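Local coordinates for protein D-aminopeptidase (Burkholderia sp. LK4, PDB 5TZB) that probably removes N-terminal beta-amino acid or D-amino acid residues from peptides, as an Ntn-hydrolase aminopeptidase of family S58, at residues Ala268-Arg281 with Lys327-Ala341. Numbering follows the deposited sequence.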
ATOM      1  N   ALA C 268      20.552 -14.438   0.545  1.00 16.65           N
ATOM      2  CA  ALA C 268      20.534 -13.695   1.800  1.00 16.81           C
ATOM      3  C   ALA C 268      19.276 -14.052   2.611  1.00 16.60           C
ATOM      4  O   ALA C 268      18.222 -14.302   2.039  1.00 17.77           O
ATOM      5  CB  ALA C 268      20.594 -12.194   1.529  1.00 16.40           C
ATOM      6  N   PRO C 269      19.394 -14.121   3.945  1.00 16.02           N
ATOM      7  CA  PRO C 269      18.210 -14.412   4.771  1.00 14.96           C
ATOM      8  C   PRO C 269      17.326 -13.177   4.964  1.00 15.23           C
ATOM      9  O   PRO C 269      17.445 -12.493   5.973  1.00 13.07           O
ATOM     10  CB  PRO C 269      18.809 -14.872   6.101  1.00 14.49           C
ATOM     11  CG  PRO C 269      20.145 -14.155   6.168  1.00 15.05           C
ATOM     12  CD  PRO C 269      20.641 -14.099   4.736  1.00 15.25           C
ATOM     13  N   LEU C 270      16.540 -12.831   3.949  1.00 16.62           N
ATOM     14  CA  LEU C 270      15.655 -11.677   4.022  1.00 15.69           C
ATOM     15  C   LEU C 270      14.269 -12.059   4.508  1.00 14.79           C
ATOM     16  O   LEU C 270      13.696 -13.047   4.031  1.00 14.90           O
ATOM     17  CB  LEU C 270      15.543 -10.998   2.655  1.00 14.56           C
ATOM     18  CG  LEU C 270      16.817 -10.335   2.114  1.00 14.88           C
ATOM     19  CD1 LEU C 270      16.516  -9.646   0.795  1.00 15.08           C
ATOM     20  CD2 LEU C 270      17.384  -9.349   3.115  1.00 13.61           C
ATOM     21  N   LEU C 271      13.731 -11.257   5.422  1.00 14.66           N
ATOM     22  CA  LEU C 271      12.341 -11.379   5.880  1.00 13.91           C
ATOM     23  C   LEU C 271      11.382 -10.824   4.817  1.00 14.71           C
ATOM     24  O   LEU C 271      11.829 -10.089   3.926  1.00 13.96           O
ATOM     25  CB  LEU C 271      12.153 -10.631   7.201  1.00 13.06           C
ATOM     26  CG  LEU C 271      13.008 -11.117   8.370  1.00 13.62           C
ATOM     27  CD1 LEU C 271      12.714 -10.298   9.608  1.00 14.27           C
ATOM     28  CD2 LEU C 271      12.757 -12.602   8.615  1.00 13.30           C
ATOM     29  N   PRO C 272      10.068 -11.156   4.916  1.00 13.93           N
ATOM     30  CA  PRO C 272       9.088 -10.645   3.942  1.00 13.53           C
ATOM     31  C   PRO C 272       9.189  -9.127   3.709  1.00 12.07           C
ATOM     32  O   PRO C 272       9.274  -8.731   2.551  1.00 13.64           O
ATOM     33  CB  PRO C 272       7.745 -11.025   4.576  1.00 13.84           C
ATOM     34  CG  PRO C 272       8.054 -12.318   5.258  1.00 13.08           C
ATOM     35  CD  PRO C 272       9.456 -12.145   5.823  1.00 12.86           C
ATOM     36  N   HIS C 273       9.272  -8.307   4.753  1.00 11.90           N
ATOM     37  CA  HIS C 273       9.310  -6.856   4.546  1.00 11.79           C
ATOM     38  C   HIS C 273      10.594  -6.425   3.833  1.00 13.14           C
ATOM     39  O   HIS C 273      10.604  -5.409   3.129  1.00 14.80           O
ATOM     40  CB  HIS C 273       9.145  -6.102   5.878  1.00 11.53           C
ATOM     41  CG  HIS C 273      10.409  -5.954   6.681  1.00 12.48           C
ATOM     42  ND1 HIS C 273      10.870  -6.936   7.530  1.00 12.20           N
ATOM     43  CD2 HIS C 273      11.256  -4.905   6.825  1.00 13.74           C
ATOM     44  CE1 HIS C 273      11.965  -6.513   8.144  1.00 13.54           C
ATOM     45  NE2 HIS C 273      12.226  -5.287   7.729  1.00 14.28           N
ATOM     46  N   GLN C 274      11.656  -7.210   3.982  1.00 12.05           N
ATOM     47  CA  GLN C 274      12.945  -6.903   3.342  1.00 13.18           C
ATOM     48  C   GLN C 274      12.936  -7.311   1.868  1.00 12.17           C
ATOM     49  O   GLN C 274      13.634  -6.725   1.038  1.00 14.36           O
ATOM     50  CB  GLN C 274      14.093  -7.602   4.087  1.00 13.92           C
ATOM     51  CG  GLN C 274      14.196  -7.206   5.559  1.00 14.08           C
ATOM     52  CD  GLN C 274      15.406  -7.841   6.240  1.00 14.65           C
ATOM     53  OE1 GLN C 274      15.552  -9.062   6.248  1.00 15.77           O
ATOM     54  NE2 GLN C 274      16.273  -7.013   6.805  1.00 14.45           N
ATOM     55  N   CYS C 275      12.180  -8.351   1.550  1.00 11.21           N
ATOM     56  CA  CYS C 275      11.994  -8.742   0.158  1.00 11.48           C
ATOM     57  C   CYS C 275      11.226  -7.661  -0.624  1.00 12.43           C
ATOM     58  O   CYS C 275      11.476  -7.440  -1.807  1.00 12.25           O
ATOM     59  CB  CYS C 275      11.276 -10.082   0.087  1.00 11.89           C
ATOM     60  SG  CYS C 275      12.277 -11.519   0.633  1.00 15.63           S
ATOM     61  N   THR C 276      10.278  -7.008   0.041  1.00 13.92           N
ATOM     62  CA  THR C 276       9.542  -5.888  -0.562  1.00 14.30           C
ATOM     63  C   THR C 276      10.503  -4.750  -0.890  1.00 14.71           C
ATOM     64  O   THR C 276      10.441  -4.148  -1.974  1.00 14.55           O
ATOM     65  CB  THR C 276       8.432  -5.377   0.374  1.00 14.03           C
ATOM     66  OG1 THR C 276       7.573  -6.470   0.698  1.00 14.24           O
ATOM     67  CG2 THR C 276       7.593  -4.259  -0.295  1.00 20.10           C
ATOM     68  N   ARG C 277      11.392  -4.453   0.056  1.00 13.48           N
ATOM     69  CA  ARG C 277      12.387  -3.416  -0.163  1.00 13.27           C
ATOM     70  C   ARG C 277      13.274  -3.771  -1.352  1.00 12.70           C
ATOM     71  O   ARG C 277      13.539  -2.938  -2.233  1.00 11.53           O
ATOM     72  CB  ARG C 277      13.226  -3.207   1.097  1.00 13.53           C
ATOM     73  CG  ARG C 277      12.389  -2.902   2.336  1.00 13.72           C
ATOM     74  CD  ARG C 277      13.271  -2.587   3.530  1.00 14.45           C
ATOM     75  NE  ARG C 277      13.911  -1.280   3.357  1.00 14.57           N
ATOM     76  CZ  ARG C 277      14.975  -0.853   4.037  1.00 13.68           C
ATOM     77  NH1 ARG C 277      15.547  -1.637   4.949  1.00 13.14           N
ATOM     78  NH2 ARG C 277      15.491   0.347   3.785  1.00 12.06           N
ATOM     79  N   LEU C 278      13.685  -5.029  -1.406  1.00 13.18           N
ATOM     80  CA  LEU C 278      14.567  -5.484  -2.469  1.00 13.03           C
ATOM     81  C   LEU C 278      13.855  -5.429  -3.831  1.00 13.42           C
ATOM     82  O   LEU C 278      14.456  -5.025  -4.826  1.00 11.96           O
ATOM     83  CB  LEU C 278      15.063  -6.896  -2.173  1.00 12.91           C
ATOM     84  CG  LEU C 278      16.172  -7.436  -3.079  1.00 11.18           C
ATOM     85  CD1 LEU C 278      17.433  -6.616  -2.884  1.00 12.05           C
ATOM     86  CD2 LEU C 278      16.436  -8.885  -2.771  1.00 11.22           C
ATOM     87  N   ALA C 279      12.582  -5.822  -3.868  1.00 11.53           N
ATOM     88  CA  ALA C 279      11.844  -5.842  -5.126  1.00 12.29           C
ATOM     89  C   ALA C 279      11.753  -4.452  -5.748  1.00 13.19           C
ATOM     90  O   ALA C 279      11.817  -4.320  -6.966  1.00 13.44           O
ATOM     91  CB  ALA C 279      10.447  -6.428  -4.933  1.00 12.91           C
ATOM     92  N   GLN C 280      11.615  -3.419  -4.922  1.00 13.33           N
ATOM     93  CA  GLN C 280      11.446  -2.075  -5.466  1.00 14.08           C
ATOM     94  C   GLN C 280      12.740  -1.600  -6.119  1.00 16.02           C
ATOM     95  O   GLN C 280      12.712  -0.704  -6.962  1.00 17.68           O
ATOM     96  CB  GLN C 280      10.983  -1.070  -4.398  1.00 12.48           C
ATOM     97  CG  GLN C 280      10.637   0.301  -5.020  1.00 13.62           C
ATOM     98  CD  GLN C 280       9.928   1.305  -4.089  1.00 13.58           C
ATOM     99  OE1 GLN C 280       9.633   2.430  -4.512  1.00 13.91           O
ATOM    100  NE2 GLN C 280       9.640   0.908  -2.847  1.00 11.71           N
ATOM    101  N   ARG C 281      13.873  -2.224  -5.806  1.00 14.55           N
ATOM    102  CA  ARG C 281      15.106  -1.750  -6.440  1.00 15.37           C
ATOM    103  C   ARG C 281      15.131  -2.156  -7.922  1.00 15.24           C
ATOM    104  O   ARG C 281      16.011  -1.734  -8.683  1.00 15.63           O
ATOM    105  CB  ARG C 281      16.364  -2.266  -5.711  1.00 16.55           C
ATOM    106  CG  ARG C 281      16.570  -1.708  -4.269  1.00 22.82           C
ATOM    107  CD  ARG C 281      15.726  -0.483  -4.071  1.00 22.10           C
ATOM    108  NE  ARG C 281      16.052   0.450  -2.997  1.00 20.70           N
ATOM    109  CZ  ARG C 281      15.395   0.555  -1.844  1.00 18.88           C
ATOM    110  NH1 ARG C 281      14.418  -0.284  -1.528  1.00 16.63           N
ATOM    111  NH2 ARG C 281      15.743   1.501  -0.990  1.00 19.91           N
ATOM    112  N   LYS C 327      16.382 -15.959  10.453  1.00 18.79           N
ATOM    113  CA  LYS C 327      17.429 -14.952  10.435  1.00 20.33           C
ATOM    114  C   LYS C 327      17.034 -13.742   9.610  1.00 19.47           C
ATOM    115  O   LYS C 327      16.314 -13.864   8.625  1.00 17.94           O
ATOM    116  CB  LYS C 327      18.723 -15.528   9.874  1.00 23.50           C
ATOM    117  CG  LYS C 327      19.372 -16.549  10.765  1.00 26.58           C
ATOM    118  CD  LYS C 327      20.665 -17.006  10.123  1.00 28.29           C
ATOM    119  CE  LYS C 327      21.299 -18.119  10.928  1.00 28.87           C
ATOM    120  NZ  LYS C 327      22.536 -18.584  10.242  1.00 30.33           N
ATOM    121  N   MET C 328      17.548 -12.587  10.003  1.00 19.82           N
ATOM    122  CA  MET C 328      17.303 -11.369   9.263  1.00 19.90           C
ATOM    123  C   MET C 328      18.621 -10.664   8.963  1.00 17.45           C
ATOM    124  O   MET C 328      19.503 -10.548   9.823  1.00 17.48           O
ATOM    125  CB  MET C 328      16.345 -10.466  10.037  1.00 21.81           C
ATOM    126  CG  MET C 328      16.958  -9.265  10.715  1.00 23.46           C
ATOM    127  SD  MET C 328      15.687  -8.236  11.505  1.00 27.98           S
ATOM    128  CE  MET C 328      14.959  -7.405  10.107  1.00 38.31           C
ATOM    129  N   VAL C 329      18.758 -10.217   7.728  1.00 15.52           N
ATOM    130  CA  VAL C 329      19.907  -9.414   7.348  1.00 14.16           C
ATOM    131  C   VAL C 329      19.755  -8.108   8.108  1.00 12.94           C
ATOM    132  O   VAL C 329      18.672  -7.529   8.126  1.00 14.84           O
ATOM    133  CB  VAL C 329      19.969  -9.170   5.801  1.00 12.25           C
ATOM    134  CG1 VAL C 329      21.039  -8.125   5.429  1.00 11.83           C
ATOM    135  CG2 VAL C 329      20.225 -10.486   5.049  1.00 12.86           C
ATOM    136  N   ASN C 330      20.804  -7.668   8.790  1.00 11.21           N
ATOM    137  CA  ASN C 330      20.760  -6.384   9.478  1.00 12.36           C
ATOM    138  C   ASN C 330      20.748  -5.243   8.472  1.00 13.22           C
ATOM    139  O   ASN C 330      21.366  -5.354   7.399  1.00 13.01           O
ATOM    140  CB  ASN C 330      21.938  -6.262  10.458  1.00 12.41           C
ATOM    141  CG  ASN C 330      21.735  -7.145  11.694  1.00 14.34           C
ATOM    142  OD1 ASN C 330      20.631  -7.210  12.226  1.00 15.32           O
ATOM    143  ND2 ASN C 330      22.763  -7.886  12.092  1.00 15.88           N
ATOM    144  N   ASN C 331      20.048  -4.156   8.809  1.00 12.84           N
ATOM    145  CA  ASN C 331      19.810  -3.096   7.833  1.00 15.22           C
ATOM    146  C   ASN C 331      21.089  -2.403   7.394  1.00 16.39           C
ATOM    147  O   ASN C 331      21.136  -1.826   6.295  1.00 18.15           O
ATOM    148  CB  ASN C 331      18.801  -2.078   8.374  1.00 15.42           C
ATOM    149  CG  ASN C 331      17.362  -2.618   8.382  1.00 15.39           C
ATOM    150  OD1 ASN C 331      17.006  -3.489   7.587  1.00 16.03           O
ATOM    151  ND2 ASN C 331      16.543  -2.112   9.291  1.00 14.75           N
ATOM    152  N   ASP C 332      22.144  -2.490   8.204  1.00 15.83           N
ATOM    153  CA  ASP C 332      23.415  -1.922   7.774  1.00 16.61           C
ATOM    154  C   ASP C 332      24.147  -2.850   6.808  1.00 16.19           C
ATOM    155  O   ASP C 332      25.258  -2.538   6.373  1.00 16.86           O
ATOM    156  CB  ASP C 332      24.322  -1.569   8.961  1.00 17.94           C
ATOM    157  CG  ASP C 332      24.636  -2.763   9.871  1.00 18.55           C
ATOM    158  OD1 ASP C 332      24.322  -3.930   9.543  1.00 15.80           O
ATOM    159  OD2 ASP C 332      25.234  -2.504  10.934  1.00 20.12           O
ATOM    160  N   HIS C 333      23.531  -3.982   6.474  1.00 16.12           N
ATOM    161  CA  HIS C 333      24.072  -4.873   5.438  1.00 17.51           C
ATOM    162  C   HIS C 333      23.140  -4.945   4.230  1.00 17.69           C
ATOM    163  O   HIS C 333      23.478  -5.565   3.210  1.00 17.65           O
ATOM    164  CB  HIS C 333      24.309  -6.297   5.969  1.00 18.05           C
ATOM    165  CG  HIS C 333      25.577  -6.447   6.752  1.00 19.07           C
ATOM    166  ND1 HIS C 333      25.744  -5.913   8.013  1.00 19.08           N
ATOM    167  CD2 HIS C 333      26.755  -7.036   6.433  1.00 19.56           C
ATOM    168  CE1 HIS C 333      26.958  -6.196   8.450  1.00 20.58           C
ATOM    169  NE2 HIS C 333      27.596  -6.868   7.508  1.00 20.76           N
ATOM    170  N   ILE C 334      21.985  -4.290   4.309  1.00 16.61           N
ATOM    171  CA  ILE C 334      21.018  -4.480   3.232  1.00 15.78           C
ATOM    172  C   ILE C 334      21.286  -3.577   2.012  1.00 15.71           C
ATOM    173  O   ILE C 334      20.881  -3.930   0.904  1.00 14.99           O
ATOM    174  CB  ILE C 334      19.548  -4.262   3.727  1.00 18.11           C
ATOM    175  CG1 ILE C 334      18.545  -4.960   2.796  1.00 18.33           C
ATOM    176  CG2 ILE C 334      19.225  -2.797   3.874  1.00 18.74           C
ATOM    177  CD1 ILE C 334      17.148  -5.246   3.432  1.00 15.47           C
ATOM    178  N   SER C 335      21.969  -2.443   2.186  1.00 15.70           N
ATOM    179  CA  SER C 335      22.253  -1.567   1.038  1.00 18.06           C
ATOM    180  C   SER C 335      23.073  -2.247  -0.060  1.00 17.21           C
ATOM    181  O   SER C 335      22.811  -2.035  -1.241  1.00 16.85           O
ATOM    182  CB  SER C 335      22.988  -0.286   1.462  1.00 18.11           C
ATOM    183  OG  SER C 335      22.172   0.527   2.280  1.00 17.76           O
ATOM    184  N   ALA C 336      24.048  -3.066   0.320  1.00 16.61           N
ATOM    185  CA  ALA C 336      24.844  -3.790  -0.692  1.00 17.06           C
ATOM    186  C   ALA C 336      23.948  -4.767  -1.481  1.00 17.07           C
ATOM    187  O   ALA C 336      24.247  -5.109  -2.629  1.00 18.48           O
ATOM    188  CB  ALA C 336      26.016  -4.529  -0.036  1.00 16.37           C
ATOM    189  N   LEU C 337      22.861  -5.232  -0.859  1.00 15.19           N
ATOM    190  CA  LEU C 337      21.883  -6.058  -1.574  1.00 16.11           C
ATOM    191  C   LEU C 337      21.020  -5.211  -2.536  1.00 16.72           C
ATOM    192  O   LEU C 337      20.729  -5.656  -3.647  1.00 17.01           O
ATOM    193  CB  LEU C 337      20.986  -6.830  -0.597  1.00 17.35           C
ATOM    194  CG  LEU C 337      21.636  -7.947   0.251  1.00 17.04           C
ATOM    195  CD1 LEU C 337      20.713  -8.412   1.376  1.00 16.55           C
ATOM    196  CD2 LEU C 337      22.029  -9.140  -0.641  1.00 16.06           C
ATOM    197  N   PHE C 338      20.624  -4.006  -2.111  1.00 16.14           N
ATOM    198  CA  PHE C 338      19.911  -3.064  -2.983  1.00 15.73           C
ATOM    199  C   PHE C 338      20.742  -2.726  -4.236  1.00 15.65           C
ATOM    200  O   PHE C 338      20.251  -2.798  -5.364  1.00 15.86           O
ATOM    201  CB  PHE C 338      19.591  -1.772  -2.234  1.00 15.57           C
ATOM    202  CG  PHE C 338      18.549  -1.920  -1.141  1.00 15.00           C
ATOM    203  CD1 PHE C 338      17.802  -3.074  -1.015  1.00 15.11           C
ATOM    204  CD2 PHE C 338      18.347  -0.891  -0.229  1.00 14.49           C
ATOM    205  CE1 PHE C 338      16.849  -3.199   0.005  1.00 15.63           C
ATOM    206  CE2 PHE C 338      17.389  -0.999   0.775  1.00 15.90           C
ATOM    207  CZ  PHE C 338      16.649  -2.160   0.895  1.00 15.76           C
ATOM    208  N   VAL C 339      21.996  -2.341  -4.021  1.00 15.32           N
ATOM    209  CA  VAL C 339      22.915  -2.028  -5.126  1.00 15.88           C
ATOM    210  C   VAL C 339      23.015  -3.207  -6.095  1.00 15.99           C
ATOM    211  O   VAL C 339      22.868  -3.057  -7.314  1.00 15.87           O
ATOM    212  CB  VAL C 339      24.334  -1.693  -4.591  1.00 15.30           C
ATOM    213  CG1 VAL C 339      25.355  -1.591  -5.735  1.00 17.71           C
ATOM    214  CG2 VAL C 339      24.320  -0.406  -3.755  1.00 14.25           C
ATOM    215  N   ALA C 340      23.243  -4.391  -5.536  1.00 14.04           N
ATOM    216  CA  ALA C 340      23.399  -5.585  -6.353  1.00 14.60           C
ATOM    217  C   ALA C 340      22.160  -5.889  -7.185  1.00 14.40           C
ATOM    218  O   ALA C 340      22.286  -6.262  -8.341  1.00 16.35           O
ATOM    219  CB  ALA C 340      23.744  -6.789  -5.481  1.00 14.86           C
ATOM    220  N   ALA C 341      20.972  -5.770  -6.582  1.00 14.27           N
ATOM    221  CA  ALA C 341      19.739  -6.063  -7.286  1.00 12.69           C
ATOM    222  C   ALA C 341      19.550  -5.084  -8.417  1.00 14.78           C
ATOM    223  O   ALA C 341      19.171  -5.481  -9.519  1.00 14.26           O
ATOM    224  CB  ALA C 341      18.513  -6.043  -6.333  1.00 12.22           C
TER
HETATM  225  O   HOH W   1      14.831  -4.150   6.473  1.00 10.04           O
HETATM  226  O   HOH W   2      13.794  -3.663   9.604  1.00 14.47           O
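Phe338 offers one face to the guanidinium of Arg281, the two groups stacked almost flat in a cation-pi contact with Arg281 CZ 3.8 Å from the Phe338 ring centroid and the planes 17° apart. A bend at chi2 folds the Arg281 chain back over the ring, and Arg281 NH1 also donates to Arg277 O at 2.9 Å, while its NE reaches Gly292 of a third subunit. The Phe338 rim carries CZ over the centre of the Arg277 guanidinium, whose NE forms a salt bridge with Glu103 of a second subunit. Gln274 bridges the other end: NE2 gives a nearly straight bond to Val329 O (2.8 Å, 163°), coplanar with the amide, and OE1 takes Leu271 N at the helix start, so both ends of the amide fix its rotation. One water accepts from Gln274 NE2 and Arg277 NH1, and weakly from His273 NE2. On the apolar side of the contact, Leu270 CD2 packs on Val329 CG2 (3.6 Å), and Leu278 CD1 on Ala341 CB. The helical segments 272-281 and 331-341 run side by side at 36°, axes 8.8 Å apart, with Leu278, Leu337 and Ala341 resting on strand 260-266, while strand 323-329 continues into a sheet shared with the second subunit.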